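Local coordinates for protein transcriptional regulator, MerR family (Listeria monocytogenes str. 4b F2365, PDB 3GP4) that probably binds DNA as a dimer and regulates transcription, as other helix-turn-helix regulators of the MerR family do, at residues A[111-115]-A[116-120]; A[91-94]-A[95-98]; A[104-107]-A[108-112]; A[53-57]-A[58-62]; A[82-85]-A[86-90]. All coordinates share one frame; numbering follows the deposited sequence.

Contact 1 of 5, residues A[111-115]-A[116-120]. With MED (D-methionine), chain F.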
# COMPACT_ATOMS: atom_id res chain seq x y z
N ILE A 111 -14.44 2.70 14.24
CA ILE A 111 -13.92 3.41 15.40
C ILE A 111 -14.92 4.40 15.99
O ILE A 111 -15.03 4.53 17.23
CB ILE A 111 -12.58 4.13 15.09
CG1 ILE A 111 -11.47 3.10 14.88
CG2 ILE A 111 -12.19 5.07 16.25
CD1 ILE A 111 -10.24 3.68 14.06
N ASP A 112 -15.65 5.10 15.13
CA ASP A 112 -16.73 6.00 15.62
C ASP A 112 -17.83 5.23 16.32
O ASP A 112 -18.36 5.71 17.32
CB ASP A 112 -17.33 6.87 14.49
CG ASP A 112 -18.62 7.61 14.94
OD1 ASP A 112 -18.49 8.76 15.40
OD2 ASP A 112 -19.75 7.05 14.82
N ASN A 113 -18.20 4.07 15.78
CA ASN A 113 -19.13 3.21 16.49
C ASN A 113 -18.65 2.84 17.91
O ASN A 113 -19.43 2.96 18.87
CB ASN A 113 -19.51 1.98 15.70
CG ASN A 113 -20.63 1.21 16.35
OD1 ASN A 113 -21.65 1.80 16.74
ND2 ASN A 113 -20.44 -0.10 16.51
N TYR A 114 -17.38 2.44 18.06
CA TYR A 114 -16.82 2.15 19.40
C TYR A 114 -16.87 3.36 20.34
O TYR A 114 -17.40 3.26 21.45
CB TYR A 114 -15.38 1.63 19.33
CG TYR A 114 -15.22 0.18 18.95
CD1 TYR A 114 -14.82 -0.19 17.68
CD2 TYR A 114 -15.46 -0.85 19.89
CE1 TYR A 114 -14.68 -1.55 17.33
CE2 TYR A 114 -15.33 -2.20 19.54
CZ TYR A 114 -14.93 -2.54 18.26
OH TYR A 114 -14.80 -3.86 17.91
N ASP A 115 -16.30 4.49 19.90
CA ASP A 115 -16.16 5.68 20.74
C ASP A 115 -17.49 6.40 20.99
O ASP A 115 -17.63 7.07 22.02
CB ASP A 115 -15.21 6.70 20.12
CG ASP A 115 -13.74 6.30 20.20
OD1 ASP A 115 -13.37 5.35 20.91
OD2 ASP A 115 -12.94 6.96 19.53
N THR A 116 -18.43 6.30 20.06
CA THR A 116 -19.69 7.09 20.12
C THR A 116 -20.84 6.31 20.76
O THR A 116 -21.73 6.91 21.36
CB THR A 116 -20.20 7.56 18.72
OG1 THR A 116 -19.32 8.58 18.22
CG2 THR A 116 -21.59 8.17 18.83
N HIS A 117 -20.81 5.00 20.61
CA HIS A 117 -21.97 4.18 20.88
C HIS A 117 -21.63 3.13 21.90
O HIS A 117 -22.10 3.19 23.02
CB HIS A 117 -22.56 3.57 19.60
CG HIS A 117 -23.11 4.60 18.65
ND1 HIS A 117 -24.32 5.21 18.83
CD2 HIS A 117 -22.59 5.12 17.51
CE1 HIS A 117 -24.53 6.08 17.85
NE2 HIS A 117 -23.49 6.04 17.04
N LEU A 118 -20.76 2.20 21.51
CA LEU A 118 -20.48 1.01 22.31
C LEU A 118 -19.78 1.24 23.66
O LEU A 118 -20.22 0.70 24.69
CB LEU A 118 -19.73 -0.04 21.45
CG LEU A 118 -20.29 -0.50 20.09
CD1 LEU A 118 -19.41 -1.58 19.45
CD2 LEU A 118 -21.76 -0.97 20.09
N ILE A 119 -18.71 2.04 23.68
CA ILE A 119 -18.00 2.33 24.92
C ILE A 119 -18.83 3.24 25.87
O ILE A 119 -19.01 2.88 27.05
CB ILE A 119 -16.53 2.85 24.68
CG1 ILE A 119 -15.67 1.75 24.05
CG2 ILE A 119 -15.90 3.31 25.96
CD1 ILE A 119 -14.40 2.28 23.36
N PRO A 120 -19.36 4.38 25.37
CA PRO A 120 -20.18 5.16 26.33
C PRO A 120 -21.39 4.36 26.84
O PRO A 120 -21.77 4.51 28.01
CB PRO A 120 -20.63 6.38 25.50
CG PRO A 120 -19.64 6.44 24.38
CD PRO A 120 -19.38 5.02 24.04
N MED F . -16.53 -5.76 15.58
CA MED F . -17.35 -5.06 14.62
C MED F . -17.74 -3.68 15.14
O MED F . -17.95 -3.56 16.37
CB MED F . -16.64 -5.08 13.26
CG MED F . -17.45 -5.91 12.26
SD MED F . -16.40 -6.63 11.03
CE MED F . -17.25 -7.97 10.26
OXT MED F . -17.88 -2.71 14.35

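Contact 2 of 5, residues A[91-94]-A[95-98]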
# COMPACT_ATOMS: atom_id res chain seq x y z
N ILE A 91 -2.75 6.85 -13.17
CA ILE A 91 -4.13 6.31 -13.03
C ILE A 91 -4.15 5.12 -12.05
O ILE A 91 -5.00 5.06 -11.13
CB ILE A 91 -4.68 5.89 -14.41
CG1 ILE A 91 -5.05 7.15 -15.21
CG2 ILE A 91 -5.85 4.88 -14.30
CD1 ILE A 91 -5.36 6.84 -16.67
N GLU A 92 -3.22 4.19 -12.25
CA GLU A 92 -3.18 2.96 -11.44
C GLU A 92 -2.83 3.25 -9.99
O GLU A 92 -3.38 2.60 -9.07
CB GLU A 92 -2.24 1.93 -12.05
CG GLU A 92 -2.75 1.46 -13.43
CD GLU A 92 -1.82 0.53 -14.17
OE1 GLU A 92 -0.92 -0.08 -13.55
OE2 GLU A 92 -2.00 0.38 -15.40
N LEU A 93 -1.91 4.19 -9.77
CA LEU A 93 -1.56 4.60 -8.41
C LEU A 93 -2.76 5.31 -7.76
O LEU A 93 -3.05 5.06 -6.58
CB LEU A 93 -0.30 5.52 -8.38
CG LEU A 93 0.09 6.13 -7.00
CD1 LEU A 93 0.28 5.08 -5.85
CD2 LEU A 93 1.36 6.98 -7.11
N LYS A 94 -3.42 6.19 -8.51
CA LYS A 94 -4.61 6.91 -7.97
C LYS A 94 -5.67 5.88 -7.57
O LYS A 94 -6.27 6.01 -6.49
CB LYS A 94 -5.21 7.89 -8.98
CG LYS A 94 -6.56 8.56 -8.54
CD LYS A 94 -6.35 9.31 -7.22
CE LYS A 94 -7.35 10.49 -7.00
NZ LYS A 94 -8.72 10.05 -6.67
N ASN A 95 -5.89 4.88 -8.41
CA ASN A 95 -6.84 3.82 -8.07
C ASN A 95 -6.46 3.07 -6.78
O ASN A 95 -7.34 2.90 -5.92
CB ASN A 95 -7.11 2.90 -9.25
CG ASN A 95 -7.84 3.62 -10.38
OD1 ASN A 95 -8.38 4.71 -10.16
ND2 ASN A 95 -7.84 3.05 -11.58
N ARG A 96 -5.18 2.71 -6.62
CA ARG A 96 -4.67 2.09 -5.37
C ARG A 96 -4.92 2.93 -4.13
O ARG A 96 -5.40 2.40 -3.08
CB ARG A 96 -3.19 1.70 -5.47
CG ARG A 96 -2.90 0.49 -6.37
CD ARG A 96 -1.46 -0.05 -6.18
NE ARG A 96 -0.40 0.93 -6.49
CZ ARG A 96 0.03 1.21 -7.73
NH1 ARG A 96 -0.54 0.64 -8.78
NH2 ARG A 96 1.01 2.08 -7.92
N ILE A 97 -4.61 4.22 -4.23
CA ILE A 97 -4.88 5.17 -3.14
C ILE A 97 -6.38 5.22 -2.81
O ILE A 97 -6.78 5.15 -1.61
CB ILE A 97 -4.32 6.58 -3.43
CG1 ILE A 97 -2.79 6.56 -3.35
CG2 ILE A 97 -4.90 7.65 -2.47
CD1 ILE A 97 -2.12 7.79 -4.02
N ASP A 98 -7.21 5.25 -3.83
CA ASP A 98 -8.64 5.40 -3.57
C ASP A 98 -9.20 4.16 -2.87
O ASP A 98 -10.05 4.31 -2.01
CB ASP A 98 -9.43 5.69 -4.83
CG ASP A 98 -9.21 7.09 -5.32
OD1 ASP A 98 -8.55 7.92 -4.62
OD2 ASP A 98 -9.69 7.37 -6.43
O HOH W 1 0.52 -0.19 -11.36

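Contact 3 of 5, residues A[104-107]-A[108-112]. With MED (D-methionine), chain F.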
# COMPACT_ATOMS: atom_id res chain seq x y z
N LEU A 104 -9.68 3.00 4.90
CA LEU A 104 -9.53 3.92 6.01
C LEU A 104 -10.91 4.43 6.48
O LEU A 104 -11.15 4.59 7.69
CB LEU A 104 -8.62 5.10 5.65
CG LEU A 104 -8.15 6.02 6.77
CD1 LEU A 104 -7.07 5.32 7.60
CD2 LEU A 104 -7.56 7.34 6.24
N ASP A 105 -11.78 4.73 5.53
CA ASP A 105 -13.11 5.26 5.87
C ASP A 105 -13.82 4.17 6.68
O ASP A 105 -14.52 4.49 7.64
CB ASP A 105 -13.93 5.53 4.60
CG ASP A 105 -13.45 6.74 3.82
OD1 ASP A 105 -12.66 7.57 4.34
OD2 ASP A 105 -13.90 6.86 2.66
N ARG A 106 -13.58 2.91 6.31
CA ARG A 106 -14.20 1.80 7.01
C ARG A 106 -13.73 1.66 8.47
O ARG A 106 -14.60 1.52 9.36
CB ARG A 106 -14.11 0.48 6.23
CG ARG A 106 -14.49 -0.73 7.07
CD ARG A 106 -15.06 -1.83 6.20
NE ARG A 106 -16.06 -2.61 6.92
CZ ARG A 106 -16.46 -3.81 6.55
NH1 ARG A 106 -17.38 -4.44 7.26
NH2 ARG A 106 -15.94 -4.38 5.47
N LEU A 107 -12.41 1.71 8.72
CA LEU A 107 -11.84 1.82 10.07
C LEU A 107 -12.37 2.98 10.84
O LEU A 107 -12.72 2.81 12.01
CB LEU A 107 -10.30 1.89 10.09
CG LEU A 107 -9.59 0.63 9.61
CD1 LEU A 107 -8.08 0.90 9.51
CD2 LEU A 107 -9.86 -0.51 10.58
N ASP A 108 -12.44 4.18 10.23
CA ASP A 108 -13.03 5.34 10.95
C ASP A 108 -14.49 5.10 11.41
O ASP A 108 -14.87 5.46 12.55
CB ASP A 108 -12.98 6.60 10.09
CG ASP A 108 -11.57 7.06 9.82
OD1 ASP A 108 -10.61 6.57 10.47
OD2 ASP A 108 -11.42 7.93 8.92
N PHE A 109 -15.28 4.51 10.52
CA PHE A 109 -16.67 4.19 10.80
C PHE A 109 -16.76 3.26 12.00
O PHE A 109 -17.51 3.50 12.98
CB PHE A 109 -17.30 3.50 9.60
CG PHE A 109 -18.76 3.15 9.80
CD1 PHE A 109 -19.73 4.16 9.79
CD2 PHE A 109 -19.16 1.84 10.00
CE1 PHE A 109 -21.09 3.85 9.97
CE2 PHE A 109 -20.53 1.51 10.19
CZ PHE A 109 -21.49 2.53 10.18
N LYS A 110 -15.99 2.20 11.92
CA LYS A 110 -15.96 1.22 13.02
C LYS A 110 -15.45 1.84 14.33
O LYS A 110 -16.02 1.59 15.41
CB LYS A 110 -15.16 -0.00 12.58
CG LYS A 110 -16.04 -0.90 11.76
CD LYS A 110 -15.24 -1.76 10.80
CE LYS A 110 -14.94 -3.07 11.43
NZ LYS A 110 -13.90 -2.89 12.45
N ILE A 111 -14.44 2.70 14.24
CA ILE A 111 -13.92 3.41 15.40
C ILE A 111 -14.92 4.40 15.99
O ILE A 111 -15.03 4.53 17.23
CB ILE A 111 -12.58 4.13 15.09
CG1 ILE A 111 -11.47 3.10 14.88
CG2 ILE A 111 -12.19 5.07 16.25
CD1 ILE A 111 -10.24 3.68 14.06
N ASP A 112 -15.65 5.10 15.13
CA ASP A 112 -16.73 6.00 15.62
C ASP A 112 -17.83 5.23 16.32
O ASP A 112 -18.36 5.71 17.32
CB ASP A 112 -17.33 6.87 14.49
CG ASP A 112 -18.62 7.61 14.94
OD1 ASP A 112 -18.49 8.76 15.40
OD2 ASP A 112 -19.75 7.05 14.82
N MED F . -16.53 -5.76 15.58
CA MED F . -17.35 -5.06 14.62
C MED F . -17.74 -3.68 15.14
O MED F . -17.95 -3.56 16.37
CB MED F . -16.64 -5.08 13.26
CG MED F . -17.45 -5.91 12.26
SD MED F . -16.40 -6.63 11.03
CE MED F . -17.25 -7.97 10.26
OXT MED F . -17.88 -2.71 14.35

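Contact 4 of 5, residues A[53-57]-A[58-62]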
# COMPACT_ATOMS: atom_id res chain seq x y z
N ARG A 53 13.38 4.48 -5.72
CA ARG A 53 12.98 4.10 -4.38
C ARG A 53 11.53 4.55 -4.08
O ARG A 53 10.71 3.73 -3.66
CB ARG A 53 13.94 4.64 -3.32
CG ARG A 53 13.65 4.11 -1.89
CD ARG A 53 13.75 2.56 -1.88
NE ARG A 53 13.02 1.92 -0.79
CZ ARG A 53 11.99 1.09 -0.96
NH1 ARG A 53 11.56 0.80 -2.19
NH2 ARG A 53 11.38 0.56 0.09
N GLN A 54 11.22 5.81 -4.37
CA GLN A 54 9.90 6.38 -4.01
C GLN A 54 8.81 5.72 -4.82
O GLN A 54 7.73 5.34 -4.28
CB GLN A 54 9.90 7.89 -4.18
CG GLN A 54 8.56 8.58 -3.80
CD GLN A 54 8.47 10.09 -4.12
OE1 GLN A 54 9.18 10.61 -5.00
NE2 GLN A 54 7.57 10.79 -3.42
N MET A 55 9.08 5.56 -6.12
CA MET A 55 8.12 4.89 -7.00
C MET A 55 7.89 3.43 -6.68
O MET A 55 6.76 2.98 -6.68
CB MET A 55 8.47 5.08 -8.49
CG MET A 55 8.26 6.55 -8.98
SD MET A 55 6.66 7.35 -8.62
CE MET A 55 7.23 8.84 -7.86
N ARG A 56 8.96 2.68 -6.40
CA ARG A 56 8.82 1.28 -6.03
C ARG A 56 8.01 1.11 -4.74
O ARG A 56 7.20 0.19 -4.63
CB ARG A 56 10.18 0.60 -5.89
CG ARG A 56 10.82 0.29 -7.25
CD ARG A 56 10.04 -0.77 -8.03
NE ARG A 56 10.07 -2.05 -7.33
CZ ARG A 56 9.01 -2.82 -7.09
NH1 ARG A 56 7.79 -2.49 -7.50
NH2 ARG A 56 9.18 -3.96 -6.43
N ARG A 57 8.29 1.98 -3.77
CA ARG A 57 7.61 1.98 -2.48
C ARG A 57 6.12 2.25 -2.69
O ARG A 57 5.30 1.67 -2.02
CB ARG A 57 8.25 3.03 -1.58
CG ARG A 57 7.70 3.19 -0.19
CD ARG A 57 8.81 3.83 0.66
NE ARG A 57 8.41 3.98 2.05
CZ ARG A 57 8.45 5.12 2.75
NH1 ARG A 57 8.91 6.25 2.21
NH2 ARG A 57 8.02 5.12 4.01
N ALA A 58 5.78 3.10 -3.68
CA ALA A 58 4.38 3.33 -4.06
C ALA A 58 3.73 2.26 -4.95
O ALA A 58 2.57 2.42 -5.35
CB ALA A 58 4.22 4.71 -4.70
N GLY A 59 4.50 1.23 -5.31
CA GLY A 59 4.02 0.05 -6.05
C GLY A 59 4.05 0.15 -7.57
O GLY A 59 3.42 -0.65 -8.26
N LEU A 60 4.76 1.14 -8.11
CA LEU A 60 4.91 1.17 -9.58
C LEU A 60 5.69 -0.07 -9.95
O LEU A 60 6.68 -0.42 -9.28
CB LEU A 60 5.67 2.43 -10.06
CG LEU A 60 4.77 3.66 -10.26
CD1 LEU A 60 4.28 4.23 -8.93
CD2 LEU A 60 5.49 4.76 -11.08
N SER A 61 5.26 -0.73 -11.02
CA SER A 61 5.93 -1.98 -11.40
C SER A 61 7.36 -1.75 -11.85
O SER A 61 7.68 -0.71 -12.47
CB SER A 61 5.12 -2.79 -12.43
OG SER A 61 5.51 -2.55 -13.78
N ILE A 62 8.20 -2.69 -11.46
CA ILE A 62 9.58 -2.79 -11.87
C ILE A 62 9.62 -2.72 -13.41
O ILE A 62 10.45 -2.01 -13.96
CB ILE A 62 10.19 -4.12 -11.34
CG1 ILE A 62 10.70 -3.99 -9.89
CG2 ILE A 62 11.28 -4.66 -12.24
CD1 ILE A 62 12.06 -3.48 -9.76

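Contact 5 of 5, residues A[82-85]-A[86-90]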
# COMPACT_ATOMS: atom_id res chain seq x y z
N ARG A 82 7.13 8.55 -23.05
CA ARG A 82 7.40 8.64 -21.62
C ARG A 82 6.25 9.32 -20.81
O ARG A 82 5.96 8.87 -19.70
CB ARG A 82 8.73 9.33 -21.37
CG ARG A 82 9.90 8.41 -21.42
CD ARG A 82 11.20 9.20 -21.16
NE ARG A 82 11.72 9.79 -22.41
CZ ARG A 82 12.56 10.83 -22.45
NH1 ARG A 82 12.99 11.42 -21.34
NH2 ARG A 82 13.01 11.26 -23.62
N ALA A 83 5.63 10.38 -21.34
CA ALA A 83 4.53 11.04 -20.64
C ALA A 83 3.33 10.09 -20.57
O ALA A 83 2.67 10.02 -19.52
CB ALA A 83 4.11 12.36 -21.28
N GLU A 84 3.07 9.37 -21.65
CA GLU A 84 1.96 8.39 -21.67
C GLU A 84 2.17 7.27 -20.63
O GLU A 84 1.18 6.79 -19.98
CB GLU A 84 1.82 7.74 -23.03
CG GLU A 84 1.26 8.69 -24.10
CD GLU A 84 -0.16 9.11 -23.80
OE1 GLU A 84 -0.97 8.24 -23.37
OE2 GLU A 84 -0.47 10.32 -24.00
N LEU A 85 3.42 6.82 -20.52
CA LEU A 85 3.80 5.78 -19.54
C LEU A 85 3.53 6.28 -18.11
O LEU A 85 2.83 5.58 -17.34
CB LEU A 85 5.26 5.37 -19.73
CG LEU A 85 5.90 4.24 -18.89
CD1 LEU A 85 7.15 3.75 -19.59
CD2 LEU A 85 6.29 4.66 -17.46
N LEU A 86 4.06 7.46 -17.77
CA LEU A 86 3.76 8.11 -16.48
C LEU A 86 2.25 8.30 -16.22
O LEU A 86 1.77 8.03 -15.09
CB LEU A 86 4.56 9.43 -16.32
CG LEU A 86 6.08 9.31 -16.40
CD1 LEU A 86 6.80 10.64 -16.13
CD2 LEU A 86 6.64 8.17 -15.46
N LYS A 87 1.49 8.71 -17.24
CA LYS A 87 0.04 8.93 -17.10
C LYS A 87 -0.70 7.62 -16.75
O LYS A 87 -1.63 7.64 -15.89
CB LYS A 87 -0.57 9.58 -18.36
CG LYS A 87 -0.26 11.09 -18.46
CD LYS A 87 -0.56 11.67 -19.86
CE LYS A 87 0.18 12.99 -20.10
NZ LYS A 87 -0.41 13.78 -21.25
N LYS A 88 -0.30 6.52 -17.38
CA LYS A 88 -0.88 5.16 -17.12
C LYS A 88 -0.58 4.75 -15.68
O LYS A 88 -1.48 4.24 -14.94
CB LYS A 88 -0.21 4.15 -18.06
CG LYS A 88 -1.07 2.99 -18.53
CD LYS A 88 -1.64 3.37 -19.95
CE LYS A 88 -0.54 3.31 -21.04
NZ LYS A 88 -0.72 4.28 -22.21
N GLN A 89 0.67 4.94 -15.27
CA GLN A 89 1.08 4.62 -13.87
C GLN A 89 0.35 5.48 -12.85
O GLN A 89 -0.02 5.00 -11.75
CB GLN A 89 2.60 4.76 -13.70
CG GLN A 89 3.39 3.73 -14.47
CD GLN A 89 3.01 2.31 -14.04
OE1 GLN A 89 2.99 2.00 -12.84
NE2 GLN A 89 2.68 1.46 -15.00
N ARG A 90 0.12 6.74 -13.23
CA ARG A 90 -0.62 7.70 -12.39
C ARG A 90 -2.04 7.23 -12.10
O ARG A 90 -2.48 7.21 -10.92
CB ARG A 90 -0.61 9.09 -13.06
CG ARG A 90 -0.90 10.29 -12.13
CD ARG A 90 -2.41 10.48 -11.75
NE ARG A 90 -2.54 11.68 -10.93
CZ ARG A 90 -3.59 12.06 -10.21
NH1 ARG A 90 -3.51 13.17 -9.46
NH2 ARG A 90 -4.70 11.34 -10.19
O HOH W 2 -1.24 6.80 -21.15
O HOH W 3 1.13 12.08 -23.38
O HOH W 4 2.79 2.64 -17.62

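Contact 1 of 5, residues A[111-115]-A[116-120]
D112 swings CG opposite its backbone N (chi1 169°), while T116 keeps OG1 beside its own N (chi1 -71°), and the two polar ends meet one turn apart on the long helix 79-130, where the winding widens into a pi-type turn. T116 OG1 donates to D112 OD1 at 2.9 Å and comes from above the carboxylate plane, not along it; two short polar side chains suit this exposed face. The backbone shows the widening. N113 O accepts twice, from H117 N one ordinary turn on and from L118 N five residues on, the latter at 3.1 Å and much the straighter of the two. I119 N then reaches Y114 O at 2.9 Å, again across five residues. P120 has no N-H to continue the pattern, and the helix is kinked there.

The amide of N113 spans two neighbours: OD1 lies beside CB and CD2 of H117, and ND2 packs on L118 CD1 at 3.4 Å. L118 CD1 in turn sits 4.0 Å from Y114 CD2, an oblique approach to the ring, so that leucine and tyrosine together line the D-methionine pocket. Y114 OH is hydrogen-bonded to Y68 of the second subunit, which also bonds the ligand, and this places the pocket at the dimer interface. Apolar I119 rests CD1 4.2 Å from Y114 CB and also packs on E80 of the second subunit. The proline ring fits tightly at the kink, with P120 CG 3.2 Å from D115 O.

Contact 2 of 5, residues A[91-94]-A[95-98]
R96 folds back over L93, laying one face of its guanidinium group above the backbone of the preceding turn, with E92 O on that face and L93 CA 3.6 Å from the plane and toward its rim. The bend at chi3 (-60°) turns the group this way, and the two side chains cross at about a right angle, R96 NH2 standing 3.7 Å from L93 CB. A long, flat cation can do this because its faces pack well against carbon while its N-H groups point elsewhere. NH2 is hydrogen-bonded to A58 O in the loop before helix 62-74. NH1 donates a hydrogen bond to a water that also donates to E92 OE1, bridging charged ends that lie 4.8 Å apart, E92 OE1 to R96 NH1.

All of this lies along helix 79-130, the long dimerisation helix of the MerR fold, whose regular turns are kept by bonds such as I97 N to L93 O (2.9 Å). On the side facing the second subunit, L93 CD1 approaches I97 CD1 at 4.1 Å; L93 packs also on L104, and I97 on M100, of that subunit, where branched aliphatic residues are well placed.

K94 and D98 form a salt bridge across one turn. The lysine chain, bent at chi2 and chi4, curls round to the carboxylate, NZ meeting the syn lone pair of D98 OD2 at 2.9 Å, with a weak second bond to OD1 at 3.0 Å.

Contact 3 of 5, residues A[104-107]-A[108-112]
L107, D108 and K110 carry most of this contact, each meeting the neighbouring turn of helix 79-130 in its own way. L107 does so chiefly through its backbone: its O accepts from I111 N at 2.8 Å, and I111 bends its CG1 over the same oxygen at only 3.1 Å. The bond from CA to CB of the leucine is directed away from the following turn, although CB remains close to D108 N.

D108 sets CG beside its own N (chi1 -65°), which brings the carboxyl group back along the helix until CG lies 3.3 Å from L104 O. Carboxylate and carbonyl are both acceptors, so no bond joins them; D108 OD1 instead forms a salt bridge with R90 of the second subunit, a fitting use for an acid at the flank of the antiparallel dimer helices known from this family.

K110 bends at chi3 and chi4. Its CD passes 3.9 Å from R106 CG, the two long chains crossing obliquely, before CE comes to lie against CB of the D-methionine. The charged ends then part: R106 NH2 is hydrogen-bonded to Q54 of the second subunit, and K110 NZ makes a weak hydrogen bond to Y68 there.

The side chains of the two cations therefore touch mainly through methylene groups, with R106 NE 5.9 Å from K110 NZ, while their charged ends diverge to separate partners on the second subunit. K110 thus meets the bound amino acid largely through its carbon chain, making this wall of the dimer-interface pocket part hydrocarbon, part charge.

Contact 4 of 5, residues A[53-57]-A[58-62]
R56 and I62 slant across each other, the isoleucine placing CG1 over one face of the guanidinium group, 3.2 Å above its plane and toward the rim. The arginine gets there by curling: chi1, chi2 and chi3 all lie between -64° and -77°, winding the chain round past the helix end. At the group's edge and almost in its plane, NH1 donates to L60 O at 2.9 Å. Face and edge are thus used differently, hydrocarbon packing on the flat face and a carbonyl taking an N-H.

M55 and L60 run side by side in the same direction, M55 SD 3.8 Å from L60 CD2. Flexible sulfur and branched leucine fill this interior corner, where both also meet L65 of helix 62-74.

Between these pairs the backbone closes helix 43-57, within the MerR DNA-binding domain, with a Schellman motif. L60 N reaches M55 O at 3.1 Å, and G59 N reaches R56 O at 3.0 Å from above the carbonyl plane. G59 has a phi of 89°, a left-handed conformation that glycine adopts most easily. S61 follows as the N-cap of the next helix, its OG bonded to A64 N.

R56 thus draws the outgoing loop back to its own helix by a polar edge and an apolar face at once: NH1 serves L60 O, the face takes I62, and NH2 is hydrogen-bonded to a glycerol, probably from the crystallisation liquor.

Contact 5 of 5, residues A[82-85]-A[86-90]
E84 reaches K87 and K88 through water. The charged atoms stop short of a salt bridge, E84 OE1 standing 4.1 Å from K88 NZ and E84 OE2 4.4 Å from K87 NZ. The glutamate chain bends at chi2 (-65°), which holds the carboxylate over its own turn. One water donates to both E84 O and OE1 and accepts from K88 NZ; another donates to E84 OE2 and accepts from K87 NZ. Elsewhere a third water joins Q89 NE2, at 2.9 Å, to L85 O, at 3.0 Å from that same water. K87, extended beyond CG, also forms a salt bridge through NZ with D115 of the second subunit.

Backbone bonds of the ordinary helical kind run beneath, among them L86 N to R82 O at 3.1 Å, which is almost straight at 179°. This is the early part of the long dimerisation helix 79-130 of the MerR fold.

Apolar contacts are fewer. L85 CD2 lies 4.1 Å from L86 CD2, the adjacent side chains meeting at an angle, and A83, small enough to let a lysine chain pass, has CB 4.2 Å from K87 CE. L86 goes on to pack against Y68 of helix 62-74 and against I111 of the second subunit.

K87 is thus held by D115 of the second subunit, K88 is linked to E84 through water, and the one acid between two lysines probably tempers the local positive charge.

In the fold
From the N terminus, contact 4 comes first, where helix 43-57 ends and the chain turns into helix 62-74. Contacts 5, 2, 3 and 1 then follow in series along helix 79-130. Each closes just a turn or so of chain, and none encloses another; contacts 5 and 2 adjoin, whereas contacts 3 and 1 overlap at I111 and D112 and share the bound D-methionine. Contact 4 touches contact 2 directly, and also contact 5, where L60 meets Q89, tying the DNA-binding domain to the base of the long helix. Contact 1 lies far along that helix, about 43 Å from contact 5 between centres. All five touch the second subunit.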